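Long-range contact in hypothetical oxidoreductase (Sinorhizobium meliloti, PDB 3RH7), which binds flavin mononucleotide and is probably an NADPH-dependent flavin reductase with an FMN-binding split-barrel domain: residues A[80-85]-A[128-133]. Sequence-based numbering, arbitrary orientation.
Sequences GRFAIN and FECSMQ
F82 and C130 meet where two antiparallel strands of the FMN-binding split barrel, 81-86 and 126-138, lie side by side. C130 CB sits over the centre of the F82 ring, a CH-pi contact 3.7 Å from the centroid and 13° off the ring normal. C130 SG approaches the same ring obliquely. The F82 CG atom lies between its own backbone N and carbonyl carbon (chi1 69°), which swings the ring across to the neighbouring strand. There the side chains of F82 and the selenomethionine M132 cross at about a right angle, with M132 CE 3.5 Å from F82 CD1. An alanine in place of F82 would probably leave C130 CB and the M132 methyl without their shared partner and open a gap against L62. Further along this face, I84 CG2 packs more loosely on F128 CD1.

Backbone bonds hold the strands together. I84 and F128 form a hydrogen-bonded pair, with I84 N to F128 O at 2.9 Å. C130 N also donates to F82 O, whereas F82 N to C130 O is weak. On the other face of the sheet, S131 CB lies over one face of the R81 guanidinium, offset toward the rim, and E129 OE2 accepts from D116 N.

Strands 30-38 and 141-153 flank the pair, and F128 meets F25 of the second subunit. At the R81 end of the contact, M132 N donates to G80 O at 2.8 Å, almost straight at 173°.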
loop_
_atom_site.group_PDB
_atom_site.type_symbol
_atom_site.label_atom_id
_atom_site.label_comp_id
_atom_site.label_asym_id
_atom_site.label_seq_id
_atom_site.Cartn_x
_atom_site.Cartn_y
_atom_site.Cartn_z
ATOM N N GLY A 80 7.641 -12.648 25.653
ATOM C CA GLY A 80 8.331 -11.412 26.008
ATOM C C GLY A 80 8.935 -10.713 24.820
ATOM O O GLY A 80 9.041 -9.485 24.795
ATOM N N ARG A 81 9.345 -11.515 23.841
ATOM C CA ARG A 81 9.979 -11.072 22.613
ATOM C C ARG A 81 9.185 -11.560 21.423
ATOM O O ARG A 81 8.603 -12.651 21.457
ATOM C CB ARG A 81 11.433 -11.584 22.553
ATOM C CG ARG A 81 12.299 -10.976 23.647
ATOM C CD ARG A 81 13.734 -11.435 23.614
ATOM N NE ARG A 81 14.593 -10.573 24.432
ATOM C CZ ARG A 81 15.143 -9.437 24.006
ATOM N NH1 ARG A 81 14.928 -9.007 22.767
ATOM N NH2 ARG A 81 15.906 -8.716 24.822
ATOM N N PHE A 82 9.141 -10.747 20.373
ATOM C CA PHE A 82 8.478 -11.112 19.127
ATOM C C PHE A 82 9.232 -10.513 17.921
ATOM O O PHE A 82 10.137 -9.713 18.112
ATOM C CB PHE A 82 7.011 -10.704 19.146
ATOM C CG PHE A 82 6.739 -9.229 19.101
ATOM C CD1 PHE A 82 6.740 -8.470 20.263
ATOM C CD2 PHE A 82 6.437 -8.599 17.901
ATOM C CE1 PHE A 82 6.477 -7.101 20.223
ATOM C CE2 PHE A 82 6.189 -7.229 17.859
ATOM C CZ PHE A 82 6.193 -6.493 19.021
ATOM N N ALA A 83 8.885 -10.925 16.700
ATOM C CA ALA A 83 9.510 -10.399 15.498
ATOM C C ALA A 83 8.471 -10.057 14.452
ATOM O O ALA A 83 7.455 -10.738 14.336
ATOM C CB ALA A 83 10.519 -11.387 14.932
ATOM N N ILE A 84 8.729 -9.004 13.686
ATOM C CA ILE A 84 7.825 -8.597 12.618
ATOM C C ILE A 84 8.486 -8.892 11.267
ATOM O O ILE A 84 9.523 -8.302 10.961
ATOM C CB ILE A 84 7.434 -7.110 12.786
ATOM C CG1 ILE A 84 6.484 -6.910 13.985
ATOM C CG2 ILE A 84 6.882 -6.507 11.495
ATOM C CD1 ILE A 84 5.066 -7.336 13.822
ATOM N N ASN A 85 7.904 -9.814 10.469
ATOM C CA ASN A 85 8.466 -10.113 9.142
ATOM C C ASN A 85 7.626 -9.425 8.049
ATOM O O ASN A 85 6.492 -9.868 7.786
ATOM C CB ASN A 85 8.546 -11.627 8.889
ATOM C CG ASN A 85 9.585 -12.348 9.692
ATOM O OD1 ASN A 85 10.741 -12.427 9.296
ATOM N ND2 ASN A 85 9.182 -12.957 10.789
ATOM N N PHE A 128 12.106 -7.153 11.947
ATOM C CA PHE A 128 12.368 -6.447 13.193
ATOM C C PHE A 128 12.249 -7.365 14.411
ATOM O O PHE A 128 11.170 -7.882 14.675
ATOM C CB PHE A 128 11.373 -5.277 13.353
ATOM C CG PHE A 128 11.356 -4.272 12.229
ATOM C CD1 PHE A 128 10.509 -4.439 11.131
ATOM C CD2 PHE A 128 12.155 -3.146 12.278
ATOM C CE1 PHE A 128 10.513 -3.527 10.072
ATOM C CE2 PHE A 128 12.168 -2.235 11.222
ATOM C CZ PHE A 128 11.345 -2.432 10.124
ATOM N N GLU A 129 13.345 -7.543 15.161
ATOM C CA GLU A 129 13.348 -8.288 16.417
ATOM C C GLU A 129 12.933 -7.330 17.518
ATOM O O GLU A 129 13.532 -6.259 17.672
ATOM C CB GLU A 129 14.726 -8.898 16.709
ATOM C CG GLU A 129 14.948 -10.220 16.018
ATOM C CD GLU A 129 15.956 -11.094 16.725
ATOM O OE1 GLU A 129 17.173 -10.937 16.458
ATOM O OE2 GLU A 129 15.522 -11.929 17.556
ATOM N N CYS A 130 11.889 -7.691 18.252
ATOM C CA CYS A 130 11.317 -6.828 19.275
ATOM C C CYS A 130 11.326 -7.460 20.659
ATOM O O CYS A 130 11.653 -8.629 20.852
ATOM C CB CYS A 130 9.902 -6.405 18.880
ATOM S SG CYS A 130 9.828 -5.286 17.450
ATOM N N SER A 131 11.056 -6.602 21.622
ATOM C CA SER A 131 10.866 -6.866 23.023
ATOM C C SER A 131 9.585 -6.154 23.360
ATOM O O SER A 131 9.444 -4.983 22.992
ATOM C CB SER A 131 12.051 -6.365 23.837
ATOM O OG SER A 131 12.045 -4.953 23.959
HETATM N N MSE A 132 8.621 -6.857 23.968
HETATM C CA MSE A 132 7.347 -6.261 24.308
HETATM C C MSE A 132 7.471 -5.207 25.378
HETATM O O MSE A 132 8.074 -5.450 26.428
HETATM C CB MSE A 132 6.366 -7.310 24.752
HETATM C CG MSE A 132 5.323 -7.557 23.715
HETATM SE SE MSE A 132 4.320 -9.156 24.100
HETATM C CE MSE A 132 4.479 -10.095 22.453
ATOM N N GLN A 133 6.952 -4.012 25.071
ATOM C CA GLN A 133 6.949 -2.886 25.981
ATOM C C GLN A 133 5.639 -2.953 26.728
ATOM O O GLN A 133 5.629 -3.211 27.929
ATOM C CB GLN A 133 7.125 -1.557 25.231
ATOM C CG GLN A 133 8.560 -1.241 24.867
ATOM C CD GLN A 133 9.175 -0.114 25.672
ATOM O OE1 GLN A 133 10.363 -0.167 26.034
ATOM N NE2 GLN A 133 8.410 0.956 25.927
#